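PDB 5GSZ: kinesin-like protein KIF19 from Mus musculus, which moves along microtubules toward their plus ends and depolymerizes them at the tips of motile cilia, thereby regulating cilium length. Local coordinates for residues 90-95 / 314-319; 126-131 / 222-227; 32-37 / 42-47; 83-88 / 121-126. All blocks are in the same frame, centred on the assembly; numbering follows the deposited sequence.

Contact 1. Residues 90-95 / 314-319; sequences EGVISG and NSRTVM
In the kinesin motor domain, the central mixed sheet meets the last turn of helix 89-93 through Arg316, which leaves strand 315-323 and brings its guanidinium obliquely up to Gly91 and Val92. The backbones themselves stay apart: the nearest CA pair, Gly91 and Ser315, is separated by 8.8 Å. Arg316 bridges that distance alone. Its CG sits anti to the carbonyl carbon (chi1 -66°), and bends at chi2 and chi3 then swing the chain over to the helix. NH1 comes to 3.6 Å from Gly91 CA, and NH2 to 4.0 Å from Val92 CG2; both approaches are oblique to the guanidinium plane. A side chain on Gly91 would probably point into the place that NH1 takes. The polar grip lies just beyond the two segments, where NH1 bonds to Leu88 O and NH2 bonds weakly to Asn97 O, one residue before the helix and one at the start of the adjacent strand 97-103. The helix closes at Gly95, whose positive phi (102°) belongs to a Schellman motif, while Ser94 OG bonds back to Glu90 O at 2.8 Å. With a leucine in place of Arg316, Leu88 O would probably lose its guanidinium donor and the flank of Gly91 its cover. The carbonyl bonds, one of them weak, hold the guanidinium while Gly91 and Val92 line its flank; charge-dipole attraction probably adds to van der Waals contact.

Contact 2. Residues 126-131 / 222-227; sequences RTLNDL and AVLQVA
Helix 123-136 and strand 220-232 run almost exactly parallel where Leu128 and Leu131 meet Leu224 and Val226: the short segments 126-131 and 222-227 make an angle of 5°, and their axes approach to 11.2 Å. This is the helix-on-sheet layering of the P-loop NTPase fold, with the strand hydrogen-bonded between 142-154 and 242-250 in the central sheet. The CA atoms nearest each other, those of Leu128 and Val226, are 8.4 Å apart, which leaves room for a single layer of side chains. Leu224 and Val226, two residues apart and therefore on the same face of the strand, both direct their CB toward the helix. Leu128 starts out differently: its CB does not aim at the strand, but CG lies anti to the carbonyl carbon (chi1 -80°) and chi2 (69°) brings CD1 down onto the sheet. There that methyl lies 3.9 Å from Leu224 CD2, the two side chains crossing at a slant, and 4.5 Å from Val226 CG2. All four residues are buried and all their meeting atoms are methyl carbons, so the contact is purely apolar. Met148 and Met248, on the two flanking strands, widen the patch beneath Leu128, while Ile195 of helix 192-203 also touches it. One turn further along, Leu131 directs its CB toward the strand, and its CD1 stops 4.3 Å from Val226 CG1.

Contact 3. Residues 32-37 / 42-47; sequences LIAHKM and VVLMDP
Ile33 forms the apolar centre, meeting Leu44, Met45 and Pro47 with different atoms. Its CD1 lies 4.1 Å from Leu44 CD1, the two side chains running side by side in the same direction, and 4.0 Å from Pro47 CD, where the chains are at an angle. Its CB meets Met45 CB at 4.0 Å. With chi1 at 67°, CG1 stands between the backbone N and the carbonyl carbon, which carries CD1 out between Leu44 and Pro47; Phe330 of helix 330-340 packs on both Ile33 and Leu44. An alanine at Ile33 would lack CG1, CG2 and CD1, and is likely to leave a gap between Leu44, Pro47 and Phe330. The backbones here make a beta hairpin, strands 34-36 and 41-45, which strand 62-66 extends to the small three-stranded antiparallel sheet beside the kinesin core. His35 and Val43 form the hydrogen-bonded pair, with His35 N to Val43 O at 3.1 Å and Val43 N to His35 O at 3.0 Å; Met45 N adds a bond to Ile33 O at 2.7 Å. Ala34-Leu44 and Lys36-Val42 are the non-hydrogen-bonded pairs. On the His35-Val43 face, Met37 CG rests on Val43 CG2 at 3.6 Å, and Met45 CE touches His35 CE1 at 3.4 Å, oblique to the ring, with SD farther off and likewise oblique. At the polar edge, Lys36 NZ forms a salt bridge with Glu39 in the connecting turn.

Contact 4. Residues 83-88 / 121-126; sequences ATTKSL and PGIYVR
Thr84, Thr85 and Ile123 meet without a flat group between them, since the planar side chains of 121-126 turn elsewhere. The CB of Tyr124 points away from 83-88, and its ring packs on Met248 and Leu199; the Arg126 guanidinium has Pro121 N at its edge, though its modelled position is doubtful. A ring does enter from outside, for Tyr81 of helix 77-84 touches Ile123. The evidence for the contact is then a branched aliphatic chain set against two threonines, with the nearest CA pair, Thr85 and Ile123, 7.6 Å apart. For Ile123, chi1 of -70° sets CG1 anti to the carbonyl carbon and leaves CG2 anti to the backbone N; chi2 (-58°) then brings CD1 round to the same neighbours. CG2 meets Thr85 OG1 at 3.7 Å and Thr85 CG2 at 4.0 Å, while CD1 lies 3.8 Å from Thr84 OG1 and 3.9 Å from Thr85 OG1. This sets the end of helix 77-84 and the residues after it against the first turn of helix 123-136, for which Gly122 occupies the N-cap position. Across this contact the hydroxyls meet only Ile123 methyls; their polar partners lie elsewhere: Thr84 OG1 bonds to Val80 O in its own helix, and Thr85 OG1 has a weak bond to Thr127 OG1. The chemistry implies a buried van der Waals contact, with Thr84 OG1 bonded and Thr85 OG1 weakly so.

Overall arrangement
Contacts 1, 2 and 4 lie close together around the central sheet, their centres 8 to 13 Å apart. Contacts 2 and 4 (8 Å) share helix 123-136 and Arg126, and a salt bridge from Lys86 NZ to Asp130 OD2 (3.1 Å) ties them. Contact 4 also meets contact 1, where Val318 CG2 packs on Leu88 CD1 at 4.0 Å. Contact 3 stands apart in the small sheet, 33 Å between centres from both contacts 1 and 2. None touches the nucleotide directly: the side chains of Ile123 in contact 4 and Lys36 in contact 3 each lie about 11 Å from the bound ADP, and Leu224 in contact 2 about 13 Å from the magnesium ion.

Contact 1. Residues 90-95 / 314-319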
# COMPACT_ATOMS: atom_id res chain seq x y z
N GLU A 90 17.74 -3.00 -2.38
CA GLU A 90 19.01 -3.52 -1.89
C GLU A 90 18.82 -4.34 -0.63
O GLU A 90 19.40 -5.43 -0.49
CB GLU A 90 19.99 -2.38 -1.63
N GLY A 91 17.99 -3.85 0.30
CA GLY A 91 17.74 -4.59 1.53
C GLY A 91 16.97 -5.88 1.30
O GLY A 91 17.20 -6.88 1.99
N VAL A 92 16.03 -5.88 0.35
CA VAL A 92 15.18 -7.05 0.18
C VAL A 92 16.00 -8.23 -0.31
O VAL A 92 15.82 -9.36 0.15
CB VAL A 92 14.00 -6.73 -0.76
CG1 VAL A 92 13.26 -8.00 -1.12
CG2 VAL A 92 13.05 -5.77 -0.07
N ILE A 93 16.93 -8.01 -1.24
CA ILE A 93 17.69 -9.15 -1.71
C ILE A 93 18.76 -9.54 -0.71
O ILE A 93 19.25 -10.67 -0.75
CB ILE A 93 18.28 -8.88 -3.11
CG1 ILE A 93 19.18 -7.66 -3.11
CG2 ILE A 93 17.18 -8.64 -4.13
CD1 ILE A 93 19.78 -7.45 -4.48
N SER A 94 19.08 -8.66 0.23
CA SER A 94 20.02 -8.91 1.31
C SER A 94 19.39 -9.64 2.49
O SER A 94 20.08 -9.89 3.48
CB SER A 94 20.60 -7.59 1.81
OG SER A 94 21.34 -6.96 0.78
N GLY A 95 18.09 -9.94 2.43
CA GLY A 95 17.39 -10.61 3.50
C GLY A 95 16.53 -9.74 4.40
O GLY A 95 15.91 -10.26 5.33
N ASN A 314 14.21 -4.52 12.29
CA ASN A 314 15.04 -4.22 11.12
C ASN A 314 14.25 -4.47 9.82
O ASN A 314 14.60 -5.31 8.99
CB ASN A 314 16.33 -5.04 11.16
N SER A 315 13.16 -3.73 9.67
CA SER A 315 12.33 -3.83 8.48
C SER A 315 11.68 -2.48 8.20
O SER A 315 11.34 -1.72 9.11
CB SER A 315 11.25 -4.91 8.63
OG SER A 315 10.31 -4.54 9.61
N ARG A 316 11.51 -2.20 6.92
CA ARG A 316 11.13 -0.87 6.46
C ARG A 316 9.67 -0.86 6.01
O ARG A 316 9.12 -1.88 5.59
CB ARG A 316 12.05 -0.42 5.33
CG ARG A 316 13.49 -0.22 5.77
CD ARG A 316 14.41 -0.83 4.76
NE ARG A 316 14.12 -2.26 4.60
CZ ARG A 316 14.44 -2.99 3.53
NH1 ARG A 316 15.07 -2.43 2.48
NH2 ARG A 316 14.12 -4.28 3.49
N THR A 317 9.04 0.31 6.15
CA THR A 317 7.65 0.49 5.76
C THR A 317 7.51 1.83 5.07
O THR A 317 8.04 2.83 5.55
CB THR A 317 6.69 0.43 6.96
OG1 THR A 317 6.83 -0.83 7.61
CG2 THR A 317 5.24 0.60 6.50
N VAL A 318 6.80 1.82 3.94
CA VAL A 318 6.54 3.00 3.13
C VAL A 318 5.04 3.09 2.92
O VAL A 318 4.45 2.20 2.29
CB VAL A 318 7.25 2.91 1.77
CG1 VAL A 318 6.91 4.13 0.90
CG2 VAL A 318 8.74 2.78 1.97
N MET A 319 4.42 4.15 3.42
CA MET A 319 3.01 4.41 3.13
C MET A 319 2.91 5.54 2.13
O MET A 319 3.55 6.59 2.31
CB MET A 319 2.20 4.77 4.37
CG MET A 319 0.78 5.15 3.98
SD MET A 319 -0.30 5.63 5.33
CE MET A 319 0.59 7.02 5.98

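Contact 2. Residues 126-131 / 222-227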
# COMPACT_ATOMS: atom_id res chain seq x y z
N ARG A 126 7.93 -1.52 -11.79
CA ARG A 126 9.18 -0.78 -11.64
C ARG A 126 10.05 -1.41 -10.57
O ARG A 126 11.27 -1.53 -10.73
CB ARG A 126 8.90 0.70 -11.32
CG ARG A 126 8.35 1.45 -12.51
CD ARG A 126 7.79 2.82 -12.18
NE ARG A 126 7.99 3.68 -13.35
CZ ARG A 126 7.20 3.74 -14.41
NH1 ARG A 126 6.09 3.02 -14.49
NH2 ARG A 126 7.51 4.53 -15.42
N THR A 127 9.42 -1.87 -9.49
CA THR A 127 10.17 -2.51 -8.42
C THR A 127 10.63 -3.91 -8.81
O THR A 127 11.78 -4.27 -8.53
CB THR A 127 9.32 -2.55 -7.16
OG1 THR A 127 8.72 -1.27 -6.96
CG2 THR A 127 10.17 -2.89 -5.95
N LEU A 128 9.76 -4.70 -9.44
CA LEU A 128 10.20 -6.01 -9.93
C LEU A 128 11.38 -5.86 -10.88
O LEU A 128 12.25 -6.74 -10.94
CB LEU A 128 9.06 -6.76 -10.62
CG LEU A 128 8.02 -7.50 -9.76
CD1 LEU A 128 7.08 -6.65 -8.96
CD2 LEU A 128 7.21 -8.44 -10.63
N ASN A 129 11.45 -4.74 -11.58
CA ASN A 129 12.43 -4.56 -12.63
C ASN A 129 13.81 -4.25 -12.07
O ASN A 129 14.80 -4.91 -12.42
CB ASN A 129 11.94 -3.45 -13.55
CG ASN A 129 12.33 -3.68 -14.97
OD1 ASN A 129 13.51 -3.63 -15.34
ND2 ASN A 129 11.34 -4.03 -15.77
N ASP A 130 13.90 -3.27 -11.19
CA ASP A 130 15.16 -3.02 -10.52
C ASP A 130 15.57 -4.18 -9.62
O ASP A 130 16.73 -4.27 -9.21
CB ASP A 130 15.08 -1.75 -9.69
CG ASP A 130 15.30 -0.52 -10.51
OD1 ASP A 130 15.71 -0.67 -11.69
OD2 ASP A 130 15.10 0.58 -9.96
N LEU A 131 14.63 -5.06 -9.30
CA LEU A 131 14.96 -6.20 -8.48
C LEU A 131 15.80 -7.19 -9.27
O LEU A 131 16.84 -7.66 -8.79
CB LEU A 131 13.67 -6.81 -7.96
CG LEU A 131 13.80 -7.67 -6.72
CD1 LEU A 131 12.57 -7.45 -5.86
CD2 LEU A 131 13.91 -9.11 -7.16
N ALA A 222 -5.37 -5.65 -2.24
CA ALA A 222 -4.58 -6.44 -3.18
C ALA A 222 -3.15 -6.52 -2.66
O ALA A 222 -2.52 -5.49 -2.39
CB ALA A 222 -4.65 -5.85 -4.59
N VAL A 223 -2.65 -7.73 -2.48
CA VAL A 223 -1.30 -7.90 -1.95
C VAL A 223 -0.46 -8.60 -3.00
O VAL A 223 -0.79 -9.70 -3.45
CB VAL A 223 -1.28 -8.68 -0.63
CG1 VAL A 223 0.12 -8.62 -0.06
CG2 VAL A 223 -2.31 -8.10 0.38
N LEU A 224 0.61 -7.94 -3.40
CA LEU A 224 1.66 -8.54 -4.20
C LEU A 224 2.87 -8.76 -3.28
O LEU A 224 3.41 -7.80 -2.70
CB LEU A 224 2.00 -7.65 -5.39
CG LEU A 224 3.08 -8.22 -6.30
CD1 LEU A 224 2.52 -9.40 -7.02
CD2 LEU A 224 3.58 -7.18 -7.29
N GLN A 225 3.26 -10.02 -3.10
CA GLN A 225 4.44 -10.32 -2.30
C GLN A 225 5.50 -10.98 -3.16
O GLN A 225 5.20 -11.81 -4.02
CB GLN A 225 4.12 -11.18 -1.09
CG GLN A 225 3.09 -12.24 -1.28
CD GLN A 225 3.27 -13.36 -0.26
OE1 GLN A 225 4.37 -13.53 0.31
NE2 GLN A 225 2.18 -14.10 0.02
N VAL A 226 6.74 -10.57 -2.94
CA VAL A 226 7.91 -11.07 -3.65
C VAL A 226 8.89 -11.58 -2.61
O VAL A 226 9.32 -10.83 -1.73
CB VAL A 226 8.57 -9.98 -4.51
CG1 VAL A 226 9.74 -10.58 -5.30
CG2 VAL A 226 7.56 -9.33 -5.40
N ALA A 227 9.26 -12.85 -2.73
CA ALA A 227 10.24 -13.49 -1.86
C ALA A 227 11.56 -13.63 -2.62
O ALA A 227 11.56 -13.86 -3.83
CB ALA A 227 9.74 -14.86 -1.42

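Contact 3. Residues 32-37 / 42-47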
# COMPACT_ATOMS: atom_id res chain seq x y z
N LEU A 32 -9.85 23.99 -6.66
CA LEU A 32 -8.61 23.44 -6.13
C LEU A 32 -8.36 23.97 -4.73
O LEU A 32 -8.36 25.18 -4.52
CB LEU A 32 -7.42 23.78 -7.02
CG LEU A 32 -7.16 22.94 -8.27
CD1 LEU A 32 -5.82 23.34 -8.91
CD2 LEU A 32 -7.21 21.45 -7.93
N ILE A 33 -8.12 23.06 -3.78
CA ILE A 33 -7.90 23.44 -2.40
C ILE A 33 -6.70 22.69 -1.83
O ILE A 33 -6.25 22.96 -0.71
CB ILE A 33 -9.16 23.16 -1.56
CG1 ILE A 33 -9.42 21.65 -1.47
CG2 ILE A 33 -10.37 23.91 -2.14
CD1 ILE A 33 -10.48 21.30 -0.50
N ALA A 34 -6.17 21.74 -2.59
CA ALA A 34 -4.95 21.04 -2.20
C ALA A 34 -3.82 21.54 -3.07
O ALA A 34 -3.96 21.62 -4.29
CB ALA A 34 -5.11 19.52 -2.32
N HIS A 35 -2.69 21.87 -2.44
CA HIS A 35 -1.56 22.47 -3.14
C HIS A 35 -0.25 21.96 -2.56
O HIS A 35 0.04 22.16 -1.38
CB HIS A 35 -1.62 24.00 -3.07
CG HIS A 35 -2.66 24.59 -3.98
ND1 HIS A 35 -3.96 24.80 -3.58
CD2 HIS A 35 -2.60 24.96 -5.28
CE1 HIS A 35 -4.65 25.31 -4.59
NE2 HIS A 35 -3.85 25.42 -5.63
N LYS A 36 0.52 21.28 -3.40
CA LYS A 36 1.91 21.01 -3.09
C LYS A 36 2.65 22.34 -3.06
O LYS A 36 2.77 23.00 -4.10
CB LYS A 36 2.50 20.06 -4.12
CG LYS A 36 3.99 19.92 -4.05
CD LYS A 36 4.42 18.65 -4.70
CE LYS A 36 5.90 18.40 -4.47
NZ LYS A 36 6.69 18.90 -5.63
N MET A 37 3.10 22.75 -1.88
CA MET A 37 3.74 24.04 -1.69
C MET A 37 5.25 23.95 -1.77
O MET A 37 5.92 24.98 -1.72
CB MET A 37 3.35 24.64 -0.34
CG MET A 37 1.90 25.08 -0.24
SD MET A 37 1.46 26.18 -1.61
CE MET A 37 2.74 27.43 -1.46
N VAL A 42 2.29 20.03 1.85
CA VAL A 42 1.06 20.30 1.13
C VAL A 42 0.16 21.09 2.06
O VAL A 42 0.21 20.92 3.28
CB VAL A 42 0.38 18.99 0.68
CG1 VAL A 42 1.41 18.03 0.11
CG2 VAL A 42 -0.33 18.34 1.84
N VAL A 43 -0.67 21.97 1.50
CA VAL A 43 -1.62 22.73 2.30
C VAL A 43 -3.02 22.45 1.80
O VAL A 43 -3.24 22.18 0.61
CB VAL A 43 -1.34 24.25 2.32
CG1 VAL A 43 0.04 24.52 2.89
CG2 VAL A 43 -1.47 24.83 0.93
N LEU A 44 -3.98 22.49 2.72
CA LEU A 44 -5.38 22.17 2.44
C LEU A 44 -6.24 23.38 2.76
O LEU A 44 -6.54 23.65 3.94
CB LEU A 44 -5.83 20.95 3.24
CG LEU A 44 -7.24 20.48 2.91
CD1 LEU A 44 -7.24 19.85 1.53
CD2 LEU A 44 -7.72 19.48 3.93
N MET A 45 -6.62 24.11 1.72
CA MET A 45 -7.51 25.25 1.88
C MET A 45 -8.91 24.78 2.25
O MET A 45 -9.40 23.76 1.77
CB MET A 45 -7.55 26.10 0.61
CG MET A 45 -6.20 26.70 0.24
SD MET A 45 -6.25 28.03 -0.99
CE MET A 45 -6.68 27.16 -2.51
N ASP A 46 -9.54 25.54 3.13
CA ASP A 46 -10.92 25.28 3.51
C ASP A 46 -11.82 26.02 2.52
O ASP A 46 -11.69 27.24 2.38
CB ASP A 46 -11.15 25.76 4.94
CG ASP A 46 -12.37 25.14 5.59
OD1 ASP A 46 -13.32 24.75 4.87
OD2 ASP A 46 -12.36 25.01 6.83
N PRO A 47 -12.68 25.32 1.77
CA PRO A 47 -13.74 26.03 1.04
C PRO A 47 -14.78 26.55 2.03
O PRO A 47 -14.60 26.37 3.24
CB PRO A 47 -14.32 24.95 0.12
CG PRO A 47 -14.09 23.69 0.89
CD PRO A 47 -12.77 23.87 1.59

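Contact 4. Residues 83-88 / 121-126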
# COMPACT_ATOMS: atom_id res chain seq x y z
N ALA A 83 11.36 7.93 -5.61
CA ALA A 83 11.31 8.56 -4.30
C ALA A 83 10.72 7.68 -3.22
O ALA A 83 10.80 8.03 -2.04
CB ALA A 83 10.50 9.86 -4.38
N THR A 84 10.12 6.55 -3.57
CA THR A 84 9.40 5.80 -2.54
C THR A 84 9.98 4.42 -2.29
O THR A 84 10.29 4.09 -1.13
CB THR A 84 7.90 5.68 -2.88
OG1 THR A 84 7.75 5.14 -4.20
CG2 THR A 84 7.25 7.02 -2.81
N THR A 85 10.14 3.58 -3.33
CA THR A 85 10.44 2.18 -3.12
C THR A 85 11.75 1.70 -3.75
O THR A 85 12.19 0.60 -3.41
CB THR A 85 9.29 1.30 -3.63
OG1 THR A 85 9.14 1.46 -5.03
CG2 THR A 85 8.01 1.71 -2.99
N LYS A 86 12.37 2.46 -4.64
CA LYS A 86 13.60 1.99 -5.28
C LYS A 86 14.63 1.56 -4.24
O LYS A 86 15.24 0.49 -4.34
CB LYS A 86 14.17 3.08 -6.19
CG LYS A 86 15.39 2.65 -6.99
CD LYS A 86 16.12 3.86 -7.51
CE LYS A 86 17.43 3.51 -8.20
NZ LYS A 86 17.23 2.80 -9.49
N SER A 87 14.83 2.39 -3.21
CA SER A 87 15.85 2.15 -2.20
C SER A 87 15.54 0.98 -1.28
O SER A 87 16.40 0.59 -0.50
CB SER A 87 16.05 3.40 -1.35
OG SER A 87 14.96 3.61 -0.46
N LEU A 88 14.32 0.43 -1.34
CA LEU A 88 14.04 -0.78 -0.58
C LEU A 88 14.73 -2.00 -1.15
O LEU A 88 14.94 -2.98 -0.43
CB LEU A 88 12.53 -1.07 -0.54
CG LEU A 88 11.65 0.02 0.05
CD1 LEU A 88 10.19 -0.40 -0.02
CD2 LEU A 88 12.09 0.32 1.48
N PRO A 121 3.00 2.52 -16.27
CA PRO A 121 3.05 1.49 -15.22
C PRO A 121 3.42 2.06 -13.86
O PRO A 121 4.04 3.12 -13.74
CB PRO A 121 4.14 0.54 -15.71
CG PRO A 121 4.27 0.82 -17.18
CD PRO A 121 3.99 2.27 -17.32
N GLY A 122 3.05 1.32 -12.82
CA GLY A 122 3.31 1.79 -11.47
C GLY A 122 4.43 1.13 -10.69
O GLY A 122 5.45 0.72 -11.25
N ILE A 123 4.23 1.01 -9.38
CA ILE A 123 5.29 0.62 -8.46
C ILE A 123 5.66 -0.86 -8.63
O ILE A 123 6.84 -1.21 -8.57
CB ILE A 123 4.87 0.91 -7.01
CG1 ILE A 123 4.84 2.41 -6.74
CG2 ILE A 123 5.81 0.21 -6.02
CD1 ILE A 123 6.15 3.08 -7.01
N TYR A 124 4.66 -1.74 -8.80
CA TYR A 124 4.90 -3.17 -8.96
C TYR A 124 6.00 -3.46 -9.97
O TYR A 124 7.08 -3.92 -9.60
CB TYR A 124 3.64 -3.92 -9.41
CG TYR A 124 2.47 -3.95 -8.44
CD1 TYR A 124 2.65 -3.80 -7.07
CD2 TYR A 124 1.18 -4.12 -8.90
CE1 TYR A 124 1.55 -3.84 -6.19
CE2 TYR A 124 0.11 -4.16 -8.06
CZ TYR A 124 0.28 -4.02 -6.70
OH TYR A 124 -0.82 -4.07 -5.88
N VAL A 125 5.73 -3.17 -11.24
CA VAL A 125 6.67 -3.57 -12.29
C VAL A 125 7.98 -2.79 -12.18
O VAL A 125 9.05 -3.34 -12.43
CB VAL A 125 6.02 -3.44 -13.69
CG1 VAL A 125 4.70 -4.19 -13.78
CG2 VAL A 125 5.80 -2.01 -14.06
N ARG A 126 7.93 -1.52 -11.79
CA ARG A 126 9.18 -0.78 -11.64
C ARG A 126 10.05 -1.41 -10.57
O ARG A 126 11.27 -1.53 -10.73
CB ARG A 126 8.90 0.70 -11.32
CG ARG A 126 8.35 1.45 -12.51
CD ARG A 126 7.79 2.82 -12.18
NE ARG A 126 7.99 3.68 -13.35
CZ ARG A 126 7.20 3.74 -14.41
NH1 ARG A 126 6.09 3.02 -14.49
NH2 ARG A 126 7.51 4.53 -15.42